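Local structure of alpha-14 giardin (Giardia lamblia, 3CHJ) at residues 106-111 / 151-156; 137-142 / 147-152; 169-174 / 189-194; 215-220 / 235-240. The protein binds calcium and phospholipids as an annexin, and may act as a calcium-regulated structural element linking the membrane to the underlying axoneme. One frame throughout, in Å; residues are numbered along the deposited sequence.

Contact 1: residues 106-111 / 151-156; sequences DVLLTI and AVATGD
The end of helix 101-108 meets the last turn of helix 144-154, where the CA atoms of L108 and A153 lie 6.8 Å apart and no hydrogen bond joins the two segments. V152 takes part in two of the three close pairs, sending its two methyl branches to different targets. CG1, anti to the backbone N (chi1 168°), abuts the backbone carbonyl of L108, with V152 CG1 and L108 O 3.4 Å apart. CG2 turns to the next residue along, where V152 CG2 lies 3.9 Å from L109 CD2 and the two side chains cross at about a right angle. The side chain of L108 meets A153 instead, its CD1 resting 4.4 Å from the CB of A153 in a looser approach. All four residues are buried. The pair joins two helix ends within the all-helical annexin fold. A turn follows L108 directly: the hydroxyl OG1 of T110 donates to D106 O over 2.7 Å, nearly in line with the carbonyl, and ties the first loop residues back onto the helix. The carboxylate of D106 faces other helices, forming salt bridges to R264 and R267 and a hydrogen bond to Y231. On the opposite segment, R120 binds the carbonyl oxygens of A153 and G155, thereby satisfying backbone acceptors where helix 144-154 ends. V152 also touches A194 of helix 186-195, while L109 packs on A232 of helix 227-241.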
loop_
_atom_site.group_PDB
_atom_site.type_symbol
_atom_site.label_atom_id
_atom_site.label_comp_id
_atom_site.label_asym_id
_atom_site.label_seq_id
_atom_site.Cartn_x
_atom_site.Cartn_y
_atom_site.Cartn_z
ATOM N N ASP A 106 1.737 5.279 -3.110
ATOM C CA ASP A 106 1.557 3.939 -2.547
ATOM C C ASP A 106 0.287 3.857 -1.722
ATOM O O ASP A 106 -0.405 2.827 -1.739
ATOM C CB ASP A 106 2.719 3.580 -1.622
ATOM C CG ASP A 106 4.003 3.246 -2.369
ATOM O OD1 ASP A 106 4.004 3.068 -3.620
ATOM O OD2 ASP A 106 5.025 3.143 -1.657
ATOM N N VAL A 107 0.001 4.918 -0.970
ATOM C CA VAL A 107 -1.145 4.903 -0.058
ATOM C C VAL A 107 -2.435 5.105 -0.827
ATOM O O VAL A 107 -3.356 4.279 -0.765
ATOM C CB VAL A 107 -1.004 5.979 1.035
ATOM C CG1 VAL A 107 -2.301 6.101 1.837
ATOM C CG2 VAL A 107 0.182 5.645 1.950
ATOM N N LEU A 108 -2.520 6.198 -1.567
ATOM C CA LEU A 108 -3.809 6.599 -2.123
ATOM C C LEU A 108 -4.323 5.643 -3.180
ATOM O O LEU A 108 -5.545 5.518 -3.345
ATOM C CB LEU A 108 -3.745 8.027 -2.643
ATOM C CG LEU A 108 -3.692 9.038 -1.501
ATOM C CD1 LEU A 108 -3.285 10.418 -2.006
ATOM C CD2 LEU A 108 -5.081 9.101 -0.796
ATOM N N LEU A 109 -3.411 4.965 -3.882
ATOM C CA LEU A 109 -3.814 4.133 -5.028
ATOM C C LEU A 109 -4.082 2.680 -4.656
ATOM O O LEU A 109 -4.421 1.877 -5.527
ATOM C CB LEU A 109 -2.822 4.217 -6.182
ATOM C CG LEU A 109 -2.627 5.627 -6.740
ATOM C CD1 LEU A 109 -1.661 5.563 -7.928
ATOM C CD2 LEU A 109 -3.982 6.216 -7.138
ATOM N N THR A 110 -3.933 2.348 -3.379
ATOM C CA THR A 110 -4.073 0.928 -2.986
ATOM C C THR A 110 -5.058 0.733 -1.850
ATOM O O THR A 110 -5.012 -0.283 -1.142
ATOM C CB THR A 110 -2.749 0.274 -2.613
ATOM O OG1 THR A 110 -2.255 0.877 -1.406
ATOM C CG2 THR A 110 -1.722 0.382 -3.739
ATOM N N ILE A 111 -5.946 1.699 -1.683
ATOM C CA ILE A 111 -7.040 1.584 -0.721
ATOM C C ILE A 111 -8.413 1.731 -1.375
ATOM O O ILE A 111 -8.584 2.411 -2.394
ATOM C CB ILE A 111 -6.871 2.557 0.457
ATOM C CG1 ILE A 111 -6.836 4.017 -0.041
ATOM C CG2 ILE A 111 -5.622 2.161 1.226
ATOM C CD1 ILE A 111 -6.670 5.060 1.044
ATOM N N ALA A 151 -7.297 13.108 -8.044
ATOM C CA ALA A 151 -8.641 12.662 -8.404
ATOM C C ALA A 151 -9.143 11.606 -7.418
ATOM O O ALA A 151 -10.325 11.567 -7.032
ATOM C CB ALA A 151 -8.660 12.128 -9.814
ATOM N N VAL A 152 -8.265 10.689 -7.049
ATOM C CA VAL A 152 -8.626 9.664 -6.090
ATOM C C VAL A 152 -8.880 10.262 -4.698
ATOM O O VAL A 152 -9.854 9.897 -4.026
ATOM C CB VAL A 152 -7.531 8.573 -6.036
ATOM C CG1 VAL A 152 -7.719 7.640 -4.848
ATOM C CG2 VAL A 152 -7.524 7.810 -7.353
ATOM N N ALA A 153 -8.013 11.182 -4.278
ATOM C CA ALA A 153 -8.138 11.779 -2.947
ATOM C C ALA A 153 -9.470 12.490 -2.733
ATOM O O ALA A 153 -9.964 12.488 -1.618
ATOM C CB ALA A 153 -6.964 12.726 -2.646
ATOM N N THR A 154 -10.045 13.076 -3.786
ATOM C CA THR A 154 -11.270 13.883 -3.649
ATOM C C THR A 154 -12.511 13.294 -4.313
ATOM O O THR A 154 -13.610 13.843 -4.158
ATOM C CB THR A 154 -11.045 15.299 -4.207
ATOM O OG1 THR A 154 -10.708 15.214 -5.600
ATOM C CG2 THR A 154 -9.918 15.991 -3.450
ATOM N N GLY A 155 -12.361 12.197 -5.049
ATOM C CA GLY A 155 -13.469 11.673 -5.860
ATOM C C GLY A 155 -14.120 10.405 -5.342
ATOM O O GLY A 155 -13.976 10.033 -4.184
ATOM N N ASP A 156 -14.845 9.734 -6.226
ATOM C CA ASP A 156 -15.566 8.523 -5.898
ATOM C C ASP A 156 -15.402 7.586 -7.080
ATOM O O ASP A 156 -15.060 8.022 -8.179
ATOM C CB ASP A 156 -17.059 8.853 -5.708
ATOM C CG ASP A 156 -17.855 7.735 -5.020
ATOM O OD1 ASP A 156 -17.310 6.645 -4.684
ATOM O OD2 ASP A 156 -19.078 7.962 -4.816
#

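Contact 2: residues 137-142 / 147-152; sequences KDCGDK and KLINAV
The amide of N150 and the carboxylate of D141 are the flat groups that meet here, their planes 30° apart. Both acceptors of N150 ND2 lie close to the amide plane, at its nitrogen end: D141 OD1 at 2.9 Å, in a nearly straight hydrogen bond (N-H...O 168°), and G140 O, also 2.9 Å from ND2, in a more bent one. D141 OD1 is approached on its anti side. With both bonds made, the rotation of this buried amide is fixed, and it bridges the connection between two consecutive helices of the all-helical annexin fold, 131-139 and 144-154, at the turn where G140 takes a positive phi. K147 runs extended across the carboxylate and bends at its last torsion (chi4 -67°), which brings NZ within 2.8 Å of D141 O; the pairing of NZ with D141 OD2 is long, at 3.6 Å. Two waters join in, one donating to K147 O at 2.7 Å and, weakly, to D141 OD1, the other accepting from K147 NZ. Beyond the polar groups, C139 SG lies 4.0 Å from CD1 of the buried I149. I149 packs further on L104, V105 and L108 of helix 101-108, N150 touches V135 and R136 of helix 131-139, and K147 rests on V186 and I190 of helix 186-195.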
loop_
_atom_site.group_PDB
_atom_site.type_symbol
_atom_site.label_atom_id
_atom_site.label_comp_id
_atom_site.label_asym_id
_atom_site.label_seq_id
_atom_site.Cartn_x
_atom_site.Cartn_y
_atom_site.Cartn_z
ATOM N N LYS A 137 -1.506 20.664 -2.637
ATOM C CA LYS A 137 -0.533 21.732 -2.365
ATOM C C LYS A 137 0.911 21.245 -2.532
ATOM O O LYS A 137 1.762 21.942 -3.105
ATOM C CB LYS A 137 -0.764 22.290 -0.960
ATOM C CG LYS A 137 0.248 23.336 -0.501
ATOM C CD LYS A 137 -0.200 23.941 0.829
ATOM C CE LYS A 137 0.151 23.046 2.002
ATOM N NZ LYS A 137 1.583 23.170 2.377
ATOM N N ASP A 138 1.162 20.022 -2.083
ATOM C CA ASP A 138 2.507 19.469 -2.098
ATOM C C ASP A 138 2.887 18.872 -3.442
ATOM O O ASP A 138 4.047 18.948 -3.838
ATOM C CB ASP A 138 2.675 18.456 -0.962
ATOM C CG ASP A 138 2.556 19.108 0.408
ATOM O OD1 ASP A 138 2.870 20.303 0.540
ATOM O OD2 ASP A 138 2.141 18.420 1.348
ATOM N N CYS A 139 1.918 18.284 -4.144
ATOM C CA CYS A 139 2.231 17.549 -5.376
ATOM C C CYS A 139 1.966 18.339 -6.656
ATOM O O CYS A 139 2.449 17.972 -7.730
ATOM C CB CYS A 139 1.427 16.263 -5.442
ATOM S SG CYS A 139 1.836 15.114 -4.136
ATOM N N GLY A 140 1.150 19.382 -6.555
ATOM C CA GLY A 140 0.663 20.082 -7.727
ATOM C C GLY A 140 -0.350 19.254 -8.489
ATOM O O GLY A 140 -0.865 18.252 -7.964
ATOM N N ASP A 141 -0.645 19.676 -9.712
ATOM C CA ASP A 141 -1.589 18.933 -10.538
ATOM C C ASP A 141 -1.117 18.899 -11.989
ATOM O O ASP A 141 -1.936 18.829 -12.903
ATOM C CB ASP A 141 -2.991 19.537 -10.372
ATOM C CG ASP A 141 -4.094 18.649 -10.935
ATOM O OD1 ASP A 141 -4.333 17.534 -10.410
ATOM O OD2 ASP A 141 -4.758 19.103 -11.890
ATOM N N LYS A 142 0.201 18.934 -12.186
ATOM C CA LYS A 142 0.818 18.935 -13.524
ATOM C C LYS A 142 1.122 17.496 -13.980
ATOM O O LYS A 142 0.747 17.086 -15.090
ATOM C CB LYS A 142 2.096 19.783 -13.523
ATOM C CG LYS A 142 2.937 19.701 -14.796
ATOM C CD LYS A 142 4.127 20.653 -14.690
ATOM C CE LYS A 142 5.061 20.521 -15.889
ATOM N NZ LYS A 142 4.664 21.455 -16.973
ATOM N N LYS A 147 -2.193 14.205 -10.973
ATOM C CA LYS A 147 -3.603 14.319 -11.367
ATOM C C LYS A 147 -4.362 13.077 -10.873
ATOM O O LYS A 147 -5.500 13.171 -10.402
ATOM C CB LYS A 147 -3.753 14.433 -12.883
ATOM C CG LYS A 147 -3.167 15.702 -13.458
ATOM C CD LYS A 147 -3.391 15.769 -14.969
ATOM C CE LYS A 147 -2.769 17.005 -15.584
ATOM N NZ LYS A 147 -3.450 18.254 -15.148
ATOM N N LEU A 148 -3.718 11.911 -10.979
ATOM C CA LEU A 148 -4.360 10.660 -10.608
ATOM C C LEU A 148 -4.625 10.620 -9.100
ATOM O O LEU A 148 -5.761 10.347 -8.687
ATOM C CB LEU A 148 -3.528 9.450 -11.068
ATOM C CG LEU A 148 -4.093 8.091 -10.666
ATOM C CD1 LEU A 148 -5.473 7.865 -11.299
ATOM C CD2 LEU A 148 -3.132 7.022 -11.073
ATOM N N ILE A 149 -3.599 10.853 -8.269
ATOM C CA ILE A 149 -3.837 10.789 -6.817
ATOM C C ILE A 149 -4.760 11.919 -6.323
ATOM O O ILE A 149 -5.510 11.705 -5.383
ATOM C CB ILE A 149 -2.564 10.676 -5.960
ATOM C CG1 ILE A 149 -1.734 11.974 -6.024
ATOM C CG2 ILE A 149 -1.778 9.436 -6.370
ATOM C CD1 ILE A 149 -0.531 11.974 -5.038
ATOM N N ASN A 150 -4.707 13.102 -6.950
ATOM C CA ASN A 150 -5.652 14.164 -6.584
ATOM C C ASN A 150 -7.088 13.742 -6.890
ATOM O O ASN A 150 -8.016 13.999 -6.084
ATOM C CB ASN A 150 -5.342 15.464 -7.335
ATOM C CG ASN A 150 -4.097 16.154 -6.826
ATOM O OD1 ASN A 150 -3.714 16.015 -5.648
ATOM N ND2 ASN A 150 -3.458 16.904 -7.700
ATOM N N ALA A 151 -7.297 13.108 -8.044
ATOM C CA ALA A 151 -8.641 12.662 -8.404
ATOM C C ALA A 151 -9.143 11.606 -7.418
ATOM O O ALA A 151 -10.325 11.567 -7.032
ATOM C CB ALA A 151 -8.660 12.128 -9.814
ATOM N N VAL A 152 -8.265 10.689 -7.049
ATOM C CA VAL A 152 -8.626 9.664 -6.090
ATOM C C VAL A 152 -8.880 10.262 -4.698
ATOM O O VAL A 152 -9.854 9.897 -4.026
ATOM C CB VAL A 152 -7.531 8.573 -6.036
ATOM C CG1 VAL A 152 -7.719 7.640 -4.848
ATOM C CG2 VAL A 152 -7.524 7.810 -7.353
HETATM O O HOH W 1 -6.845 15.439 -10.934
HETATM O O HOH W 2 -6.192 17.830 -14.801
#

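Contact 3: residues 169-174 / 189-194; sequences LVLVRK and WIRIFA
V172 meeting W189 and I192 forms the apolar centre of a helix-to-helix contact between 162-177 and 186-195, beside the bound calcium of this annexin. The axes of the two short segments come within 10.7 Å and their directions differ by 118°, so the helices touch over a small patch. V172 fills it. Its CG2 methyl, anti to the backbone N (chi1 82° for CG1), sits over the six-membered ring of W189, 3.9 Å from the ring centroid, with W189 CZ3 its nearest ring atom at 3.8 Å: a CH-pi contact over the face. V172 CB in turn receives the tip of I192, with CD1 at 3.7 Å. Beside this apolar patch, L171 CD1 lies 3.5 Å from R191 NH2, meeting the guanidinium at its edge; the stronger partner of that group is D168, one turn before V172 on helix 162-177, which forms a salt bridge with NH2. F193 CD1 comes up to the edge of the indole in its plane, and A175 and I176 also touch the tryptophan. Between the segments themselves the contact rests on van der Waals packing, and the R191-D168 salt bridge adds a polar tie between the same helices. The polar end of the indole works elsewhere: W189 NE1 hydrogen-bonds to OE2 of E224, a calcium ligand, so W189 probably acts as a second-shell residue that helps orient this carboxylate.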
loop_
_atom_site.group_PDB
_atom_site.type_symbol
_atom_site.label_atom_id
_atom_site.label_comp_id
_atom_site.label_asym_id
_atom_site.label_seq_id
_atom_site.Cartn_x
_atom_site.Cartn_y
_atom_site.Cartn_z
ATOM N N LEU A 169 -13.010 2.356 -23.949
ATOM C CA LEU A 169 -12.072 1.392 -24.530
ATOM C C LEU A 169 -11.438 1.949 -25.800
ATOM O O LEU A 169 -10.217 1.874 -25.996
ATOM C CB LEU A 169 -12.804 0.081 -24.835
ATOM C CG LEU A 169 -11.959 -1.068 -25.351
ATOM C CD1 LEU A 169 -10.839 -1.362 -24.354
ATOM C CD2 LEU A 169 -12.835 -2.265 -25.541
ATOM N N VAL A 170 -12.277 2.505 -26.675
ATOM C CA VAL A 170 -11.804 3.128 -27.891
ATOM C C VAL A 170 -10.878 4.303 -27.565
ATOM O O VAL A 170 -9.811 4.474 -28.174
ATOM C CB VAL A 170 -13.002 3.560 -28.768
ATOM C CG1 VAL A 170 -12.541 4.398 -29.925
ATOM C CG2 VAL A 170 -13.746 2.305 -29.262
ATOM N N LEU A 171 -11.279 5.096 -26.575
ATOM C CA LEU A 171 -10.498 6.254 -26.156
ATOM C C LEU A 171 -9.130 5.887 -25.553
ATOM O O LEU A 171 -8.111 6.511 -25.881
ATOM C CB LEU A 171 -11.311 7.104 -25.172
ATOM C CG LEU A 171 -12.492 7.841 -25.828
ATOM C CD1 LEU A 171 -13.405 8.384 -24.748
ATOM C CD2 LEU A 171 -11.993 8.953 -26.738
ATOM N N VAL A 172 -9.117 4.860 -24.702
ATOM C CA VAL A 172 -7.845 4.460 -24.102
ATOM C C VAL A 172 -6.894 3.784 -25.102
ATOM O O VAL A 172 -5.678 3.982 -25.040
ATOM C CB VAL A 172 -8.000 3.662 -22.784
ATOM C CG1 VAL A 172 -8.288 2.161 -23.004
ATOM C CG2 VAL A 172 -6.734 3.871 -21.932
ATOM N N ARG A 173 -7.459 3.028 -26.040
ATOM C CA ARG A 173 -6.657 2.500 -27.142
ATOM C C ARG A 173 -6.017 3.621 -27.955
ATOM O O ARG A 173 -4.830 3.563 -28.283
ATOM C CB ARG A 173 -7.478 1.581 -28.044
ATOM C CG ARG A 173 -6.717 1.102 -29.268
ATOM C CD ARG A 173 -5.595 0.133 -28.887
ATOM N NE ARG A 173 -5.112 -0.617 -30.056
ATOM C CZ ARG A 173 -4.363 -1.716 -29.992
ATOM N NH1 ARG A 173 -3.971 -2.202 -28.823
ATOM N NH2 ARG A 173 -3.991 -2.333 -31.108
ATOM N N LYS A 174 -6.803 4.647 -28.285
ATOM C CA LYS A 174 -6.280 5.818 -28.988
ATOM C C LYS A 174 -5.106 6.442 -28.228
ATOM O O LYS A 174 -4.046 6.714 -28.796
ATOM C CB LYS A 174 -7.408 6.834 -29.220
ATOM C CG LYS A 174 -7.041 8.056 -30.052
ATOM C CD LYS A 174 -6.488 9.189 -29.195
ATOM C CE LYS A 174 -5.838 10.280 -30.034
ATOM N NZ LYS A 174 -5.330 11.415 -29.198
ATOM N N TRP A 189 -7.359 8.960 -19.298
ATOM C CA TRP A 189 -6.559 8.216 -18.335
ATOM C C TRP A 189 -7.050 8.423 -16.909
ATOM O O TRP A 189 -7.111 7.481 -16.115
ATOM C CB TRP A 189 -5.104 8.629 -18.427
ATOM C CG TRP A 189 -4.344 8.076 -19.617
ATOM C CD1 TRP A 189 -3.826 8.790 -20.659
ATOM C CD2 TRP A 189 -3.985 6.705 -19.852
ATOM N NE1 TRP A 189 -3.149 7.956 -21.524
ATOM C CE2 TRP A 189 -3.268 6.665 -21.073
ATOM C CE3 TRP A 189 -4.223 5.504 -19.161
ATOM C CZ2 TRP A 189 -2.755 5.465 -21.603
ATOM C CZ3 TRP A 189 -3.731 4.305 -19.687
ATOM C CH2 TRP A 189 -3.008 4.295 -20.908
ATOM N N ILE A 190 -7.373 9.667 -16.575
ATOM C CA ILE A 190 -7.818 9.970 -15.216
ATOM C C ILE A 190 -9.202 9.395 -14.929
ATOM O O ILE A 190 -9.427 8.804 -13.891
ATOM C CB ILE A 190 -7.748 11.491 -14.911
ATOM C CG1 ILE A 190 -6.323 12.018 -15.126
ATOM C CG2 ILE A 190 -8.243 11.790 -13.491
ATOM C CD1 ILE A 190 -5.240 11.349 -14.256
ATOM N N ARG A 191 -10.122 9.542 -15.879
ATOM C CA ARG A 191 -11.459 9.019 -15.683
ATOM C C ARG A 191 -11.422 7.507 -15.408
ATOM O O ARG A 191 -12.030 7.020 -14.458
ATOM C CB ARG A 191 -12.349 9.352 -16.888
ATOM C CG ARG A 191 -13.751 8.794 -16.744
ATOM C CD ARG A 191 -14.711 9.235 -17.860
ATOM N NE ARG A 191 -14.315 8.770 -19.187
ATOM C CZ ARG A 191 -13.672 9.507 -20.085
ATOM N NH1 ARG A 191 -13.354 10.759 -19.810
ATOM N NH2 ARG A 191 -13.358 8.992 -21.264
ATOM N N ILE A 192 -10.675 6.771 -16.232
ATOM C CA ILE A 192 -10.651 5.326 -16.071
ATOM C C ILE A 192 -9.955 4.944 -14.765
ATOM O O ILE A 192 -10.507 4.213 -13.930
ATOM C CB ILE A 192 -9.963 4.650 -17.260
ATOM C CG1 ILE A 192 -10.796 4.878 -18.546
ATOM C CG2 ILE A 192 -9.811 3.161 -16.984
ATOM C CD1 ILE A 192 -10.043 4.531 -19.830
ATOM N N PHE A 193 -8.742 5.446 -14.575
ATOM C CA PHE A 193 -7.951 4.941 -13.464
ATOM C C PHE A 193 -8.344 5.516 -12.113
ATOM O O PHE A 193 -8.148 4.848 -11.073
ATOM C CB PHE A 193 -6.456 5.114 -13.744
ATOM C CG PHE A 193 -5.918 4.106 -14.727
ATOM C CD1 PHE A 193 -6.195 4.214 -16.101
ATOM C CD2 PHE A 193 -5.149 3.022 -14.281
ATOM C CE1 PHE A 193 -5.720 3.253 -17.004
ATOM C CE2 PHE A 193 -4.677 2.065 -15.190
ATOM C CZ PHE A 193 -4.939 2.180 -16.524
ATOM N N ALA A 194 -8.946 6.709 -12.111
ATOM C CA ALA A 194 -9.372 7.306 -10.840
ATOM C C ALA A 194 -10.814 7.010 -10.454
ATOM O O ALA A 194 -11.131 7.012 -9.258
ATOM C CB ALA A 194 -9.155 8.814 -10.836
#

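Contact 4: residues 215-220 / 235-240; sequences DSLRAG and LAHDFL
R218 reaches from the first turn of helix 217-224 to H237 and D238 on helix 227-241, joining two successive helices of the annexin fold through a side-on arginine-carboxylate salt bridge. The ionic part is a paired grip: R218 NE donates to D238 OD1 and NH2 to OD2, each at 2.8 Å. Both oxygens are met on the syn side; the guanidinium and carboxylate planes are 13° apart, though the nitrogens lie somewhat out of the carboxylate plane. The arginine chain extends from CG to NE with CG anti to the backbone N (chi1 -160°), which carries the guanidinium to the acid. E222 binds NH1 and F249 forms a cation-pi contact, so several groups fix the arginine head.

Further hydrogen bonds surround this pair. H237 ND1 donates to D238 OD1 at 2.9 Å, on its anti side, giving that oxygen two donors. Such support would probably keep the buried carboxylate ionised. On the far side of the histidine, NE2 is hydrogen-bonded to H205. S216 is the N-cap of helix 217-224, its OG accepting from A219 N at 3.0 Å.

Van der Waals and CH-pi contacts come from the same arginine and its neighbour. L217 CD2 comes to the edge of the imidazole, 4.4 Å from H237 CD2, whereas R218 CB makes a CH-pi contact over the centre of the ring, 3.9 Å from its centroid and only 9° off the ring normal.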
loop_
_atom_site.group_PDB
_atom_site.type_symbol
_atom_site.label_atom_id
_atom_site.label_comp_id
_atom_site.label_asym_id
_atom_site.label_seq_id
_atom_site.Cartn_x
_atom_site.Cartn_y
_atom_site.Cartn_z
ATOM N N ASP A 215 -3.834 -7.981 -26.963
ATOM C CA ASP A 215 -2.962 -6.925 -26.427
ATOM C C ASP A 215 -3.327 -6.677 -24.972
ATOM O O ASP A 215 -4.452 -6.934 -24.577
ATOM C CB ASP A 215 -3.097 -5.616 -27.199
ATOM C CG ASP A 215 -2.344 -5.605 -28.532
ATOM O OD1 ASP A 215 -1.632 -6.586 -28.885
ATOM O OD2 ASP A 215 -2.464 -4.570 -29.236
ATOM N N SER A 216 -2.366 -6.166 -24.188
ATOM C CA SER A 216 -2.561 -5.955 -22.741
ATOM C C SER A 216 -2.714 -4.480 -22.373
ATOM O O SER A 216 -1.908 -3.654 -22.812
ATOM C CB SER A 216 -1.380 -6.540 -21.968
ATOM O OG SER A 216 -1.261 -5.930 -20.698
ATOM N N LEU A 217 -3.724 -4.165 -21.564
ATOM C CA LEU A 217 -3.949 -2.790 -21.113
ATOM C C LEU A 217 -2.762 -2.315 -20.276
ATOM O O LEU A 217 -2.279 -1.195 -20.463
ATOM C CB LEU A 217 -5.262 -2.697 -20.332
ATOM C CG LEU A 217 -5.612 -1.382 -19.623
ATOM C CD1 LEU A 217 -5.660 -0.243 -20.637
ATOM C CD2 LEU A 217 -6.957 -1.545 -18.904
ATOM N N ARG A 218 -2.272 -3.176 -19.384
ATOM C CA ARG A 218 -1.093 -2.814 -18.578
ATOM C C ARG A 218 0.146 -2.581 -19.437
ATOM O O ARG A 218 0.941 -1.703 -19.130
ATOM C CB ARG A 218 -0.813 -3.854 -17.507
ATOM C CG ARG A 218 0.070 -3.301 -16.352
ATOM C CD ARG A 218 0.343 -4.457 -15.460
ATOM N NE ARG A 218 0.951 -4.162 -14.158
ATOM C CZ ARG A 218 2.255 -4.044 -13.932
ATOM N NH1 ARG A 218 3.123 -4.088 -14.947
ATOM N NH2 ARG A 218 2.682 -3.854 -12.682
ATOM N N ALA A 219 0.335 -3.370 -20.496
ATOM C CA ALA A 219 1.427 -3.112 -21.429
ATOM C C ALA A 219 1.297 -1.732 -22.087
ATOM O O ALA A 219 2.303 -1.063 -22.335
ATOM C CB ALA A 219 1.492 -4.232 -22.483
ATOM N N GLY A 220 0.049 -1.315 -22.355
ATOM C CA GLY A 220 -0.241 0.011 -22.892
ATOM C C GLY A 220 0.137 1.118 -21.914
ATOM O O GLY A 220 0.634 2.160 -22.311
ATOM N N LEU A 235 0.422 0.647 -10.684
ATOM C CA LEU A 235 -0.054 0.313 -9.342
ATOM C C LEU A 235 -1.586 0.392 -9.287
ATOM O O LEU A 235 -2.216 -0.528 -8.754
ATOM C CB LEU A 235 0.603 1.228 -8.303
ATOM C CG LEU A 235 0.184 0.897 -6.865
ATOM C CD1 LEU A 235 0.645 -0.489 -6.466
ATOM C CD2 LEU A 235 0.711 1.971 -5.895
ATOM N N ALA A 236 -2.171 1.438 -9.878
ATOM C CA ALA A 236 -3.630 1.600 -9.931
ATOM C C ALA A 236 -4.235 0.457 -10.737
ATOM O O ALA A 236 -5.239 -0.134 -10.327
ATOM C CB ALA A 236 -4.021 2.934 -10.542
ATOM N N HIS A 237 -3.625 0.145 -11.878
ATOM C CA HIS A 237 -4.073 -1.013 -12.664
ATOM C C HIS A 237 -4.154 -2.273 -11.805
ATOM O O HIS A 237 -5.183 -2.951 -11.747
ATOM C CB HIS A 237 -3.150 -1.289 -13.864
ATOM C CG HIS A 237 -3.503 -2.558 -14.582
ATOM N ND1 HIS A 237 -3.142 -3.801 -14.107
ATOM C CD2 HIS A 237 -4.233 -2.776 -15.702
ATOM C CE1 HIS A 237 -3.634 -4.734 -14.910
ATOM N NE2 HIS A 237 -4.285 -4.135 -15.893
ATOM N N ASP A 238 -3.052 -2.589 -11.136
ATOM C CA ASP A 238 -2.947 -3.818 -10.382
ATOM C C ASP A 238 -3.891 -3.819 -9.178
ATOM O O ASP A 238 -4.505 -4.849 -8.867
ATOM C CB ASP A 238 -1.500 -4.000 -9.944
ATOM C CG ASP A 238 -0.581 -4.356 -11.104
ATOM O OD1 ASP A 238 -1.054 -4.522 -12.261
ATOM O OD2 ASP A 238 0.635 -4.492 -10.867
ATOM N N PHE A 239 -4.009 -2.680 -8.496
ATOM C CA PHE A 239 -4.905 -2.619 -7.346
ATOM C C PHE A 239 -6.350 -2.882 -7.742
ATOM O O PHE A 239 -7.059 -3.644 -7.091
ATOM C CB PHE A 239 -4.800 -1.283 -6.601
ATOM C CG PHE A 239 -5.859 -1.115 -5.543
ATOM C CD1 PHE A 239 -5.797 -1.868 -4.374
ATOM C CD2 PHE A 239 -6.914 -0.226 -5.731
ATOM C CE1 PHE A 239 -6.800 -1.728 -3.372
ATOM C CE2 PHE A 239 -7.914 -0.073 -4.739
ATOM C CZ PHE A 239 -7.835 -0.831 -3.568
ATOM N N LEU A 240 -6.774 -2.269 -8.824
ATOM C CA LEU A 240 -8.158 -2.447 -9.285
ATOM C C LEU A 240 -8.342 -3.883 -9.760
ATOM O O LEU A 240 -9.343 -4.522 -9.438
ATOM C CB LEU A 240 -8.483 -1.428 -10.362
ATOM C CG LEU A 240 -8.533 0.020 -9.847
ATOM C CD1 LEU A 240 -8.544 1.025 -11.007
ATOM C CD2 LEU A 240 -9.732 0.218 -8.905
#

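Contacts 1 and 2 share A151 and V152 on helix 144-154, and their centres are about 10 Å apart; L109 CD1 packs 3.8 Å from L148 CD2. The same helix reaches contact 3 through A151 CB, 3.5 Å from A194 CB. Contacts 3 and 4, with centres about 11 Å apart, are bound by a salt bridge of 2.8 Å between R173 NH1 and D215 OD2, and F193 lies against A236 and H237. F239 of contact 4 meets contact 1, with its CE1 3.2 Å from T110 O. Contact 3 is nearest the calcium, with the W189 side chain about 5 Å away, against about 12 Å for L217 and about 13 Å for K147.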